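Local coordinates for flavoprotein (Thermotoga maritima, PDB 5V8S) that probably transfers electrons as an oxidoreductase, with a di-iron site in a metallo-beta-lactamase-type domain and a flavodoxin-type domain expected to bind FMN, at residues V140-G144 against K155-T159; S289-K293 against E399-L405; I317-L323 against A349-V355; I324-Y330 against L356-G362; L342-I346 against L374-F380. The protein carries 1 engineered substitution. All blocks are in the same frame, centred on the assembly; numbering follows the deposited sequence.

Overall arrangement
Interaction 1 comes first along the chain. It closes a short loop in the metallo-beta-lactamase part, where residues after strand 138-140 meet strand 152-158. The other four lie in the flavodoxin-like part; interaction 3, the nearest, stays about 17 Å away between nearest atoms. Interaction 2 closes the long loop between helices 278-292 and 395-409, and interactions 3, 4 and 5 are nested inside it. Interactions 3 and 4 continue each other along strands 322-327 and 354-360, and their segments cross in sequence. Interaction 5 crosses both and pairs helix 336-348 with 374-380. Interactions 2 and 5 pack on opposite faces of the parallel sheet, joined through Ile324, Leu356 and Phe325.

Interaction 1. Residues V140-G144 against K155-T159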
# COMPACT_ATOMS: atom_id res chain seq x y z
N VAL A 140 26.43 1.38 -30.80
CA VAL A 140 26.42 2.32 -29.70
C VAL A 140 26.71 3.72 -30.23
O VAL A 140 27.69 3.92 -30.96
CB VAL A 140 27.45 1.93 -28.64
CG1 VAL A 140 27.64 3.04 -27.61
CG2 VAL A 140 27.02 0.65 -27.96
N VAL A 141 25.88 4.69 -29.83
CA VAL A 141 26.11 6.10 -30.12
C VAL A 141 26.53 6.80 -28.84
O VAL A 141 26.02 6.50 -27.75
CB VAL A 141 24.89 6.78 -30.76
CG1 VAL A 141 24.69 6.32 -32.21
CG2 VAL A 141 23.62 6.55 -29.92
N LYS A 142 27.45 7.75 -28.99
CA LYS A 142 27.95 8.56 -27.89
C LYS A 142 27.23 9.91 -27.84
O LYS A 142 26.52 10.30 -28.77
CB LYS A 142 29.45 8.79 -28.03
CG LYS A 142 30.28 7.51 -27.91
CD LYS A 142 31.71 7.78 -27.49
CE LYS A 142 32.41 8.70 -28.47
NZ LYS A 142 33.90 8.64 -28.30
N ASP A 143 27.44 10.63 -26.75
CA ASP A 143 26.77 11.90 -26.53
C ASP A 143 27.14 12.88 -27.64
O ASP A 143 28.32 13.19 -27.85
CB ASP A 143 27.18 12.46 -25.18
CG ASP A 143 26.23 13.54 -24.67
OD1 ASP A 143 25.11 13.69 -25.20
OD2 ASP A 143 26.61 14.25 -23.71
N GLY A 144 26.13 13.38 -28.35
CA GLY A 144 26.31 14.36 -29.39
C GLY A 144 26.64 13.77 -30.74
O GLY A 144 26.78 14.53 -31.71
N LYS A 155 20.93 13.21 -34.61
CA LYS A 155 21.84 13.58 -33.55
C LYS A 155 21.35 12.94 -32.25
O LYS A 155 20.17 13.05 -31.92
CB LYS A 155 21.88 15.10 -33.39
CG LYS A 155 22.86 15.59 -32.34
CD LYS A 155 22.95 17.11 -32.31
CE LYS A 155 24.14 17.58 -31.49
NZ LYS A 155 25.45 17.08 -32.07
N PHE A 156 22.25 12.27 -31.55
CA PHE A 156 21.90 11.53 -30.34
C PHE A 156 22.45 12.27 -29.13
O PHE A 156 23.64 12.57 -29.06
CB PHE A 156 22.41 10.10 -30.42
CG PHE A 156 21.86 9.37 -31.61
CD1 PHE A 156 20.61 8.81 -31.56
CD2 PHE A 156 22.55 9.36 -32.81
CE1 PHE A 156 20.06 8.20 -32.66
CE2 PHE A 156 22.02 8.74 -33.91
CZ PHE A 156 20.76 8.16 -33.84
N VAL A 157 21.57 12.54 -28.17
CA VAL A 157 21.92 13.29 -26.98
C VAL A 157 21.62 12.41 -25.77
O VAL A 157 20.46 12.04 -25.54
CB VAL A 157 21.12 14.60 -26.90
CG1 VAL A 157 21.46 15.34 -25.63
CG2 VAL A 157 21.37 15.46 -28.16
N MET A 158 22.66 12.08 -25.01
CA MET A 158 22.45 11.28 -23.81
C MET A 158 21.76 12.12 -22.74
O MET A 158 22.16 13.25 -22.47
CB MET A 158 23.78 10.76 -23.27
CG MET A 158 24.59 9.92 -24.25
SD MET A 158 23.72 8.53 -25.00
CE MET A 158 23.50 9.12 -26.68
N THR A 159 20.71 11.57 -22.14
CA THR A 159 20.01 12.22 -21.04
C THR A 159 19.87 11.20 -19.92
O THR A 159 18.77 10.73 -19.62
CB THR A 159 18.66 12.78 -21.50
OG1 THR A 159 17.82 11.71 -21.96
CG2 THR A 159 18.86 13.80 -22.63
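Three hydrogen bonds join Asp143 and Gly144 to Lys155, Phe156 and Met158. The N of Gly144 donates to Phe156 O at 2.7 Å, nearly along the C=O axis. The N of Met158 donates to Asp143 OD1 at 2.9 Å. It reaches the oxygen from above the carboxylate plane, 47° out of it. Asp143 has its CG turned away from its own N (chi1 -162°), and this carries the carboxylate across to the strand. Its other oxygen, OD2, forms a salt bridge with Lys227, which also bonds Met158 O. The aspartate is therefore held at both oxygens. The third bond runs from Lys155 NZ to Gly144 O at 2.9 Å. The lysine chain is extended until a bend at its last torsion (chi4 61°), and its NZ also pairs with Glu146.

In the metallo-beta-lactamase fold two sheets face each other. Here the 140-144 loop leaves the edge strand 138-140 of one sheet and crosses to strand 152-158 of the other. The hairpin of strands 146-149 and 152-158 follows directly.

The apolar contacts lie on the inner side. Val141 and Phe156 meet at about a right angle. Val141 CG2 is 3.7 Å from Phe156 CG, and CG1 forms an off-centre CH-pi contact with the ring, 4.2 Å from its centroid. Ile120 and Met168 touch both side chains. Met158 folds its CE back to the loop. Met158 CE lies 3.8 Å from Val141 O, and Met158 CG packs 3.7 Å from Asp143 CB.

Interaction 2. Residues S289-K293 against E399-L405; sequences SLKEK and EEAISLL
The carboxylate of Glu399 has neighbours on both sides of its plane. Ser289 OG comes from above one face and bonds Glu399 OE1 at 2.5 Å, a very short distance. Glu292 lies on the opposite side. Glu292 OE1 is 3.8 Å from Glu399 OE1, and the two carboxylate planes are 68° apart. The second oxygen, Glu399 OE2, forms a salt bridge with Lys293 NZ at 3.3 Å. The nearby glutamate would tend to raise the proton affinity of Glu399, and the lysine would tend to lower it. A second flat group is the peptide carbonyl of Glu399. Ser403 OG (3.0 Å) and Ser403 N reach Glu399 O from opposite faces. Ser403 OG also accepts a bond from Lys293 NZ at 3.0 Å. The lysine thus links two groups one helical turn apart.

These residues belong to helices 278-292 and 395-409. The helices lie side by side on one face of the parallel sheet of a flavodoxin-like, doubly wound domain. Lys293 is the first residue past the helical part of 278-292, and its side chain reaches over Ile402. Lys293 CD lies 3.6 Å from Ile402 CG2, and a bend at chi4 (-66°) then turns NZ to the polar groups.

Below this polar rim the contact is apolar. Leu290 and Ile402 cross at about a right angle, with Leu290 CD2 3.8 Å from Ile402 CG2. Leu290 CD2 also reaches Leu405 CD2 at 4.2 Å. Leu290 and Ile402 both rest on Ile324 of strand 322-327, while Leu405 sits over Ala322.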
# COMPACT_ATOMS: atom_id res chain seq x y z
N SER A 289 -9.32 25.92 9.27
CA SER A 289 -8.44 27.06 9.54
C SER A 289 -7.66 27.46 8.28
O SER A 289 -7.52 28.65 7.99
CB SER A 289 -7.48 26.70 10.66
OG SER A 289 -6.65 27.79 11.00
N LEU A 290 -7.14 26.47 7.54
CA LEU A 290 -6.47 26.77 6.28
C LEU A 290 -7.39 27.56 5.36
O LEU A 290 -6.97 28.55 4.75
CB LEU A 290 -6.04 25.48 5.58
CG LEU A 290 -4.84 24.77 6.16
CD1 LEU A 290 -4.81 23.35 5.62
CD2 LEU A 290 -3.54 25.49 5.86
N LYS A 291 -8.63 27.11 5.21
CA LYS A 291 -9.57 27.81 4.34
C LYS A 291 -9.84 29.23 4.83
O LYS A 291 -9.90 30.18 4.03
CB LYS A 291 -10.88 27.04 4.25
CG LYS A 291 -10.82 25.73 3.48
CD LYS A 291 -12.14 24.98 3.68
CE LYS A 291 -12.36 23.90 2.65
NZ LYS A 291 -13.50 23.03 3.06
N GLU A 292 -10.00 29.41 6.14
CA GLU A 292 -10.27 30.74 6.68
C GLU A 292 -9.11 31.68 6.40
O GLU A 292 -9.31 32.89 6.25
CB GLU A 292 -10.54 30.62 8.18
CG GLU A 292 -10.88 31.93 8.86
CD GLU A 292 -11.19 31.74 10.34
OE1 GLU A 292 -10.89 30.65 10.88
OE2 GLU A 292 -11.73 32.68 10.96
N LYS A 293 -7.89 31.15 6.31
CA LYS A 293 -6.72 31.96 6.02
C LYS A 293 -6.39 32.06 4.53
O LYS A 293 -5.33 32.59 4.18
CB LYS A 293 -5.52 31.45 6.82
CG LYS A 293 -5.65 31.74 8.31
CD LYS A 293 -4.60 31.03 9.12
CE LYS A 293 -4.90 31.08 10.61
NZ LYS A 293 -4.84 32.46 11.16
N GLU A 399 -4.84 26.52 15.49
CA GLU A 399 -4.76 27.84 14.87
C GLU A 399 -3.34 28.38 14.88
O GLU A 399 -2.90 29.01 13.91
CB GLU A 399 -5.73 28.79 15.59
CG GLU A 399 -7.11 28.85 14.94
CD GLU A 399 -7.09 29.60 13.61
OE1 GLU A 399 -7.82 29.21 12.68
OE2 GLU A 399 -6.33 30.59 13.50
N GLU A 400 -2.60 28.14 15.97
CA GLU A 400 -1.21 28.60 16.04
C GLU A 400 -0.38 27.96 14.94
O GLU A 400 0.45 28.63 14.32
CB GLU A 400 -0.59 28.25 17.40
CG GLU A 400 -0.97 29.18 18.52
CD GLU A 400 -0.40 28.75 19.87
OE1 GLU A 400 0.18 27.64 19.95
OE2 GLU A 400 -0.54 29.53 20.83
N ALA A 401 -0.59 26.67 14.69
CA ALA A 401 0.21 25.99 13.67
C ALA A 401 -0.11 26.54 12.29
O ALA A 401 0.79 26.79 11.50
CB ALA A 401 -0.05 24.49 13.72
N ILE A 402 -1.39 26.70 11.98
CA ILE A 402 -1.76 27.23 10.68
C ILE A 402 -1.25 28.67 10.52
O ILE A 402 -0.79 29.06 9.45
CB ILE A 402 -3.28 27.12 10.44
CG1 ILE A 402 -3.77 25.68 10.65
CG2 ILE A 402 -3.62 27.61 9.04
CD1 ILE A 402 -3.00 24.62 9.92
N SER A 403 -1.33 29.47 11.59
CA SER A 403 -0.78 30.83 11.53
C SER A 403 0.73 30.82 11.29
O SER A 403 1.25 31.67 10.56
CB SER A 403 -1.08 31.58 12.82
OG SER A 403 -2.47 31.82 12.95
N LEU A 404 1.44 29.88 11.91
CA LEU A 404 2.88 29.76 11.68
C LEU A 404 3.16 29.46 10.21
O LEU A 404 4.07 30.06 9.61
CB LEU A 404 3.43 28.65 12.57
CG LEU A 404 4.95 28.46 12.61
CD1 LEU A 404 5.60 29.68 13.24
CD2 LEU A 404 5.29 27.19 13.39
N LEU A 405 2.37 28.56 9.61
CA LEU A 405 2.53 28.24 8.20
C LEU A 405 2.25 29.46 7.32
O LEU A 405 2.99 29.73 6.37
CB LEU A 405 1.58 27.10 7.84
CG LEU A 405 1.66 26.66 6.39
CD1 LEU A 405 3.07 26.16 6.07
CD2 LEU A 405 0.64 25.59 6.09

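Interaction 3. Residues I317-L323 against A349-V355; sequences IPDSEAL and ANYEKPV
Lys353 sends its ammonium group into the turn at Pro318 to Ser320. Lys353 NZ donates to Ser320 O at 2.7 Å and to Pro318 O at 2.9 Å. The first bond is nearly collinear with the carbonyl, with a C=O...N angle of 160°. The second comes from above the carbonyl plane, 44° out of it. Gly261 O is a third acceptor, so this buried charge is gripped by three backbone oxygens. The lysine chain runs straight out until chi4 (-72°) bends NZ toward them.

Beside it, Tyr351 packs obliquely on the start of the turn. Pro318 CG lies 3.5 Å from Tyr351 OH, and Ile317 CG2 is 4.0 Å from Tyr351 CD2. The hydroxyl bonds Val258 O, which fixes the far end of the ring. Ile317 CG2 also meets Ala349 CB at 3.8 Å.

The turn itself is a type I beta turn from Ile317 to Ser320. Ser320 OG bonds Asp316 O, which ties the turn to the preceding helix. Further on, the chains become strands. Leu323 N donates to Pro354 O at 3.2 Å, in the carbonyl plane, and Leu323 pairs with Val355 in parallel.

Strand 322-327, helix 336-348 and strand 354-360 form a beta-alpha-beta crossover. The contact joins the N-terminal ends of its two strands, as in the parallel sheet of flavodoxin-like domains.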
# COMPACT_ATOMS: atom_id res chain seq x y z
N ILE A 317 2.09 16.91 -4.93
CA ILE A 317 3.18 17.47 -4.13
C ILE A 317 3.92 18.62 -4.83
O ILE A 317 4.14 19.67 -4.21
CB ILE A 317 4.18 16.38 -3.70
CG1 ILE A 317 3.47 15.19 -3.03
CG2 ILE A 317 5.27 16.97 -2.80
CD1 ILE A 317 2.79 15.53 -1.78
N PRO A 318 4.35 18.47 -6.09
CA PRO A 318 5.27 19.49 -6.66
C PRO A 318 4.78 20.92 -6.60
O PRO A 318 5.57 21.82 -6.31
CB PRO A 318 5.48 19.02 -8.11
CG PRO A 318 5.27 17.53 -8.05
CD PRO A 318 4.13 17.37 -7.05
N ASP A 319 3.50 21.17 -6.89
CA ASP A 319 3.01 22.55 -6.89
C ASP A 319 2.29 22.91 -5.61
O ASP A 319 1.62 23.94 -5.56
CB ASP A 319 2.19 22.87 -8.14
CG ASP A 319 0.91 22.10 -8.24
OD1 ASP A 319 0.72 21.11 -7.49
OD2 ASP A 319 0.06 22.49 -9.07
N SER A 320 2.41 22.12 -4.56
CA SER A 320 1.93 22.55 -3.25
C SER A 320 2.89 23.56 -2.62
O SER A 320 4.11 23.41 -2.72
CB SER A 320 1.82 21.35 -2.31
OG SER A 320 0.78 20.49 -2.71
N GLU A 321 2.34 24.58 -1.96
CA GLU A 321 3.20 25.47 -1.18
C GLU A 321 3.73 24.77 0.06
O GLU A 321 4.84 25.07 0.52
CB GLU A 321 2.43 26.70 -0.71
CG GLU A 321 2.01 27.67 -1.77
CD GLU A 321 1.73 29.03 -1.15
OE1 GLU A 321 2.71 29.70 -0.77
OE2 GLU A 321 0.55 29.41 -1.02
N ALA A 322 2.95 23.84 0.61
CA ALA A 322 3.28 23.20 1.88
C ALA A 322 2.51 21.90 1.97
O ALA A 322 1.51 21.70 1.27
CB ALA A 322 2.91 24.09 3.08
N LEU A 323 2.97 21.03 2.85
CA LEU A 323 2.28 19.79 3.19
C LEU A 323 1.92 19.80 4.67
O LEU A 323 2.63 20.35 5.50
CB LEU A 323 3.16 18.56 2.93
CG LEU A 323 3.77 18.41 1.54
CD1 LEU A 323 4.55 17.11 1.45
CD2 LEU A 323 2.69 18.47 0.48
N ALA A 349 9.40 12.74 -4.44
CA ALA A 349 8.92 14.11 -4.38
C ALA A 349 9.60 14.84 -3.23
O ALA A 349 8.96 15.47 -2.39
CB ALA A 349 7.40 14.12 -4.26
N ASN A 350 10.93 14.78 -3.22
CA ASN A 350 11.74 15.31 -2.13
C ASN A 350 12.07 16.77 -2.43
O ASN A 350 13.06 17.08 -3.10
CB ASN A 350 13.00 14.47 -2.00
CG ASN A 350 13.73 14.73 -0.70
OD1 ASN A 350 13.17 15.32 0.21
ND2 ASN A 350 14.97 14.29 -0.62
N TYR A 351 11.24 17.68 -1.92
CA TYR A 351 11.34 19.11 -2.20
C TYR A 351 11.57 19.88 -0.91
O TYR A 351 11.15 19.46 0.17
CB TYR A 351 10.03 19.63 -2.81
CG TYR A 351 9.70 19.09 -4.18
CD1 TYR A 351 10.28 19.64 -5.32
CD2 TYR A 351 8.81 18.03 -4.34
CE1 TYR A 351 9.98 19.16 -6.56
CE2 TYR A 351 8.52 17.54 -5.59
CZ TYR A 351 9.10 18.12 -6.71
OH TYR A 351 8.78 17.63 -7.94
N GLU A 352 12.19 21.07 -1.04
CA GLU A 352 12.41 21.95 0.11
C GLU A 352 11.17 22.82 0.28
O GLU A 352 11.11 23.98 -0.12
CB GLU A 352 13.68 22.78 -0.04
CG GLU A 352 14.04 23.53 1.25
CD GLU A 352 15.11 24.59 1.07
OE1 GLU A 352 15.92 24.48 0.12
OE2 GLU A 352 15.13 25.54 1.89
N LYS A 353 10.15 22.24 0.91
CA LYS A 353 8.88 22.89 1.18
C LYS A 353 8.59 22.80 2.67
O LYS A 353 8.99 21.84 3.34
CB LYS A 353 7.72 22.22 0.43
CG LYS A 353 7.83 22.38 -1.09
CD LYS A 353 6.83 21.54 -1.86
CE LYS A 353 7.01 21.67 -3.37
NZ LYS A 353 6.56 22.99 -3.84
N PRO A 354 7.89 23.79 3.22
CA PRO A 354 7.52 23.72 4.64
C PRO A 354 6.42 22.70 4.89
O PRO A 354 5.56 22.43 4.05
CB PRO A 354 7.02 25.13 4.94
CG PRO A 354 6.67 25.71 3.63
CD PRO A 354 7.50 25.07 2.60
N VAL A 355 6.45 22.15 6.11
CA VAL A 355 5.54 21.09 6.53
C VAL A 355 5.08 21.38 7.95
O VAL A 355 5.85 21.86 8.78
CB VAL A 355 6.23 19.71 6.47
CG1 VAL A 355 5.38 18.60 7.06
CG2 VAL A 355 6.63 19.40 5.01

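Interaction 4. Residues I324-Y330 against L356-G362; sequences IFGVSTY and LVFGVHG
Ile324 and Leu356 begin the tight end of this strand pair. Their side chains lie side by side and point the same way, with Ile324 CD1 3.7 Å from Leu356 CD1. Ile324 CG2 also crosses to the ring of Phe358, 3.7 Å from CE1. The strands run parallel, 8° apart, and are laced by a regular ladder. Phe325 N bonds Leu356 O, and Phe358 N bonds Phe325 O at 2.8 Å. Val327 N then bonds Phe358 O, and Val360 N bonds Val327 O at 3.1 Å. Gly326 pairs with Phe358 and Gly359 with Val327, and each pair carries one side chain.

Toward the C-terminal ends the regular ladder stops and the contact opens to solvent on the 356-362 side, where Val360 is partly exposed and His361 exposed. Thr329 OG1, set between its backbone N and carbonyl carbon (chi1 61°), bonds Val360 O at 2.8 Å from well above the carbonyl plane, 72° out of it. Val360 CG1 sits over one face of the Tyr330 ring, 4.1 Å from its centroid. A bound 2-methylpentane-2,4-diol, probably from the crystallisation liquor, lies near this tyrosine. In flavodoxins the loops at this end of the sheet hold FMN.

Helices 278-292 and 395-409 pack on the side of Ile324 and Leu356, and helix 336-348 packs on Phe325. Strand 381-388 flanks 354-360, while Tyr330 also touches Phe132 of the second subunit.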
# COMPACT_ATOMS: atom_id res chain seq x y z
N ILE A 324 0.79 19.18 4.98
CA ILE A 324 0.37 19.00 6.36
C ILE A 324 0.09 17.52 6.56
O ILE A 324 -0.69 16.93 5.80
CB ILE A 324 -0.88 19.83 6.73
CG1 ILE A 324 -0.57 21.32 6.62
CG2 ILE A 324 -1.33 19.48 8.16
CD1 ILE A 324 -1.62 22.19 7.13
N PHE A 325 0.70 16.93 7.58
CA PHE A 325 0.54 15.52 7.89
C PHE A 325 -0.20 15.35 9.21
O PHE A 325 0.06 16.08 10.17
CB PHE A 325 1.90 14.83 7.99
CG PHE A 325 2.60 14.73 6.68
CD1 PHE A 325 2.24 13.76 5.76
CD2 PHE A 325 3.61 15.62 6.37
CE1 PHE A 325 2.87 13.69 4.53
CE2 PHE A 325 4.25 15.56 5.14
CZ PHE A 325 3.88 14.59 4.23
N GLY A 326 -1.14 14.41 9.25
CA GLY A 326 -1.76 13.97 10.49
C GLY A 326 -1.45 12.50 10.69
O GLY A 326 -1.77 11.68 9.82
N VAL A 327 -0.83 12.15 11.82
CA VAL A 327 -0.19 10.86 12.02
C VAL A 327 -0.80 10.17 13.24
O VAL A 327 -0.67 10.67 14.37
CB VAL A 327 1.33 11.03 12.19
CG1 VAL A 327 1.98 9.70 12.39
CG2 VAL A 327 1.91 11.77 10.99
N SER A 328 -1.44 9.03 13.02
CA SER A 328 -1.80 8.12 14.11
C SER A 328 -0.57 7.39 14.62
O SER A 328 0.28 6.95 13.84
CB SER A 328 -2.78 7.05 13.62
OG SER A 328 -4.03 7.58 13.19
N THR A 329 -0.55 7.15 15.93
CA THR A 329 0.56 6.46 16.55
C THR A 329 -0.02 5.39 17.47
O THR A 329 -0.21 4.26 17.02
CB THR A 329 1.47 7.43 17.29
OG1 THR A 329 0.72 8.08 18.32
CG2 THR A 329 2.06 8.49 16.34
N TYR A 330 -0.36 5.73 18.72
CA TYR A 330 -0.84 4.76 19.69
C TYR A 330 0.27 3.75 20.00
O TYR A 330 1.26 4.11 20.64
CB TYR A 330 -2.16 4.12 19.22
CG TYR A 330 -3.22 5.17 18.87
CD1 TYR A 330 -3.95 5.79 19.87
CD2 TYR A 330 -3.45 5.55 17.55
CE1 TYR A 330 -4.90 6.76 19.57
CE2 TYR A 330 -4.40 6.53 17.23
CZ TYR A 330 -5.13 7.12 18.25
OH TYR A 330 -6.07 8.09 17.95
N LEU A 356 3.81 21.07 8.23
CA LEU A 356 3.31 20.95 9.60
C LEU A 356 3.04 19.49 9.88
O LEU A 356 2.49 18.79 9.03
CB LEU A 356 1.98 21.69 9.78
CG LEU A 356 1.97 23.21 9.60
CD1 LEU A 356 0.56 23.75 9.75
CD2 LEU A 356 2.94 23.87 10.58
N VAL A 357 3.37 19.04 11.09
CA VAL A 357 3.08 17.69 11.54
C VAL A 357 2.14 17.78 12.74
O VAL A 357 2.41 18.53 13.68
CB VAL A 357 4.35 16.90 11.90
CG1 VAL A 357 3.98 15.50 12.44
CG2 VAL A 357 5.27 16.80 10.69
N PHE A 358 1.03 17.07 12.65
CA PHE A 358 0.13 16.82 13.77
C PHE A 358 0.22 15.33 14.06
O PHE A 358 0.11 14.51 13.16
CB PHE A 358 -1.32 17.17 13.40
CG PHE A 358 -1.57 18.64 13.15
CD1 PHE A 358 -1.19 19.23 11.96
CD2 PHE A 358 -2.24 19.42 14.07
CE1 PHE A 358 -1.44 20.58 11.73
CE2 PHE A 358 -2.48 20.76 13.85
CZ PHE A 358 -2.08 21.35 12.68
N GLY A 359 0.41 14.97 15.32
CA GLY A 359 0.58 13.56 15.63
C GLY A 359 0.05 13.22 17.00
O GLY A 359 0.14 14.03 17.93
N VAL A 360 -0.50 12.01 17.12
CA VAL A 360 -0.94 11.50 18.41
C VAL A 360 0.27 11.18 19.26
O VAL A 360 1.31 10.73 18.76
CB VAL A 360 -1.77 10.23 18.15
CG1 VAL A 360 -2.04 9.52 19.45
CG2 VAL A 360 -3.07 10.61 17.45
N HIS A 361 0.14 11.41 20.57
CA HIS A 361 1.16 11.03 21.53
C HIS A 361 0.87 9.60 21.97
O HIS A 361 -0.03 9.36 22.79
CB HIS A 361 1.15 11.98 22.72
CG HIS A 361 2.19 11.67 23.74
ND1 HIS A 361 3.46 11.23 23.41
CD2 HIS A 361 2.16 11.72 25.10
CE1 HIS A 361 4.16 11.03 24.51
NE2 HIS A 361 3.39 11.33 25.55
N GLY A 362 1.62 8.65 21.43
CA GLY A 362 1.44 7.24 21.71
C GLY A 362 2.42 6.72 22.75
O GLY A 362 3.12 7.46 23.44

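Interaction 5. Residues L342-I346 against L374-F380; sequences LLEII and LLKETKF
Leu375 O is gripped twice by Thr378, and both residues pack against helix 336-348. Thr378 OG1 donates to Leu375 O at 2.6 Å, in the carbonyl plane and on a lone pair. Thr378 N donates to Leu375 O at 3.0 Å. Thr378 OG1 in turn accepts from Phe380 N at 3.2 Å, which makes an ST turn. It also lies at the edge of the Phe380 ring. OG1 lies between the backbone N and the carbonyl carbon (chi1 72°), which leaves the methyl CG2 to face the helix. The side chains of Thr378 and Ile346 cross at about a right angle, with Thr378 CG2 3.6 Å from Ile346 CG1.

Helices 336-348 and 371-376 lie on the same face of the parallel flavodoxin-like sheet. The ST turn leads from the short helix into strand 381-388. Beneath the two helices is Phe325 of strand 322-327, touched by Leu342, Ile345 and Leu375.

All the contacts across the pair are apolar. With chi1 at 175°, Leu374 extends toward helix 336-348, and both its methyls touch it. Leu374 CD1 is 3.7 Å from Ile346 CD1, while Leu374 CD2 lies 4.2 Å from Leu342 CB. Leu342 CD2 meets Leu375 CD1 at 4.2 Å. At the far end Ile345 CG2 approaches Phe380 obliquely, 3.7 Å from CE2. Away from this contact, Glu344 of the same helix forms a salt bridge with Arg339 of the second subunit.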
# COMPACT_ATOMS: atom_id res chain seq x y z
N LEU A 342 4.98 8.25 3.17
CA LEU A 342 6.14 9.08 3.49
C LEU A 342 7.38 8.60 2.76
O LEU A 342 8.16 9.40 2.23
CB LEU A 342 6.39 9.08 5.00
CG LEU A 342 5.34 9.83 5.82
CD1 LEU A 342 5.59 9.64 7.30
CD2 LEU A 342 5.31 11.31 5.49
N LEU A 343 7.60 7.28 2.73
CA LEU A 343 8.78 6.77 2.02
C LEU A 343 8.72 7.08 0.53
O LEU A 343 9.74 7.40 -0.07
CB LEU A 343 8.96 5.28 2.25
CG LEU A 343 9.36 4.85 3.66
CD1 LEU A 343 9.38 3.33 3.79
CD2 LEU A 343 10.72 5.40 4.01
N GLU A 344 7.53 6.99 -0.07
CA GLU A 344 7.43 7.32 -1.49
C GLU A 344 7.55 8.82 -1.74
O GLU A 344 8.09 9.21 -2.79
CB GLU A 344 6.15 6.76 -2.11
CG GLU A 344 6.10 5.24 -2.10
CD GLU A 344 7.32 4.61 -2.70
OE1 GLU A 344 7.79 5.09 -3.75
OE2 GLU A 344 7.81 3.63 -2.10
N ILE A 345 7.03 9.67 -0.84
CA ILE A 345 7.25 11.11 -0.99
C ILE A 345 8.74 11.42 -0.93
O ILE A 345 9.26 12.20 -1.75
CB ILE A 345 6.45 11.89 0.08
CG1 ILE A 345 4.97 11.83 -0.24
CG2 ILE A 345 6.96 13.37 0.18
CD1 ILE A 345 4.08 12.31 0.90
N ILE A 346 9.46 10.79 0.00
CA ILE A 346 10.90 11.03 0.12
C ILE A 346 11.62 10.54 -1.12
O ILE A 346 12.55 11.18 -1.61
CB ILE A 346 11.44 10.36 1.39
CG1 ILE A 346 10.84 11.03 2.62
CG2 ILE A 346 12.96 10.39 1.43
CD1 ILE A 346 11.23 10.32 3.93
N LEU A 374 11.83 11.26 10.55
CA LEU A 374 12.00 10.77 9.19
C LEU A 374 11.96 11.91 8.18
O LEU A 374 12.82 12.00 7.28
CB LEU A 374 10.91 9.75 8.88
CG LEU A 374 10.89 9.23 7.46
CD1 LEU A 374 12.27 8.66 7.07
CD2 LEU A 374 9.80 8.20 7.33
N LEU A 375 10.96 12.78 8.29
CA LEU A 375 10.87 13.93 7.39
C LEU A 375 12.05 14.87 7.58
O LEU A 375 12.48 15.54 6.63
CB LEU A 375 9.55 14.66 7.62
CG LEU A 375 8.32 14.04 6.95
CD1 LEU A 375 7.05 14.49 7.64
CD2 LEU A 375 8.28 14.41 5.47
N LYS A 376 12.60 14.91 8.80
CA LYS A 376 13.73 15.78 9.08
C LYS A 376 14.96 15.41 8.26
O LYS A 376 15.76 16.29 7.94
CB LYS A 376 14.06 15.74 10.58
CG LYS A 376 14.75 16.97 11.13
CD LYS A 376 13.78 18.05 11.56
CE LYS A 376 14.50 19.20 12.25
NZ LYS A 376 13.55 20.30 12.57
N GLU A 377 15.13 14.14 7.87
CA GLU A 377 16.28 13.79 7.03
C GLU A 377 16.24 14.50 5.69
O GLU A 377 17.28 14.60 5.02
CB GLU A 377 16.30 12.30 6.71
CG GLU A 377 16.01 11.38 7.87
CD GLU A 377 16.23 9.93 7.52
OE1 GLU A 377 17.26 9.62 6.87
OE2 GLU A 377 15.37 9.09 7.88
N THR A 378 15.08 14.95 5.26
CA THR A 378 14.85 15.30 3.87
C THR A 378 14.96 16.79 3.67
O THR A 378 15.32 17.56 4.58
CB THR A 378 13.49 14.78 3.44
OG1 THR A 378 12.44 15.56 4.04
CG2 THR A 378 13.32 13.34 3.86
N LYS A 379 14.65 17.22 2.45
CA LYS A 379 14.67 18.63 2.15
C LYS A 379 13.47 19.33 2.74
O LYS A 379 13.50 20.56 2.86
CB LYS A 379 14.71 18.84 0.64
CG LYS A 379 15.96 18.29 -0.04
CD LYS A 379 16.08 18.80 -1.48
CE LYS A 379 16.45 17.69 -2.45
NZ LYS A 379 16.54 18.17 -3.87
N PHE A 380 12.43 18.59 3.14
CA PHE A 380 11.27 19.26 3.73
C PHE A 380 11.68 19.90 5.05
O PHE A 380 12.55 19.39 5.77
CB PHE A 380 10.11 18.28 3.94
CG PHE A 380 9.44 17.86 2.67
CD1 PHE A 380 8.48 18.66 2.07
CD2 PHE A 380 9.79 16.66 2.06
CE1 PHE A 380 7.87 18.27 0.88
CE2 PHE A 380 9.18 16.26 0.88
CZ PHE A 380 8.23 17.06 0.28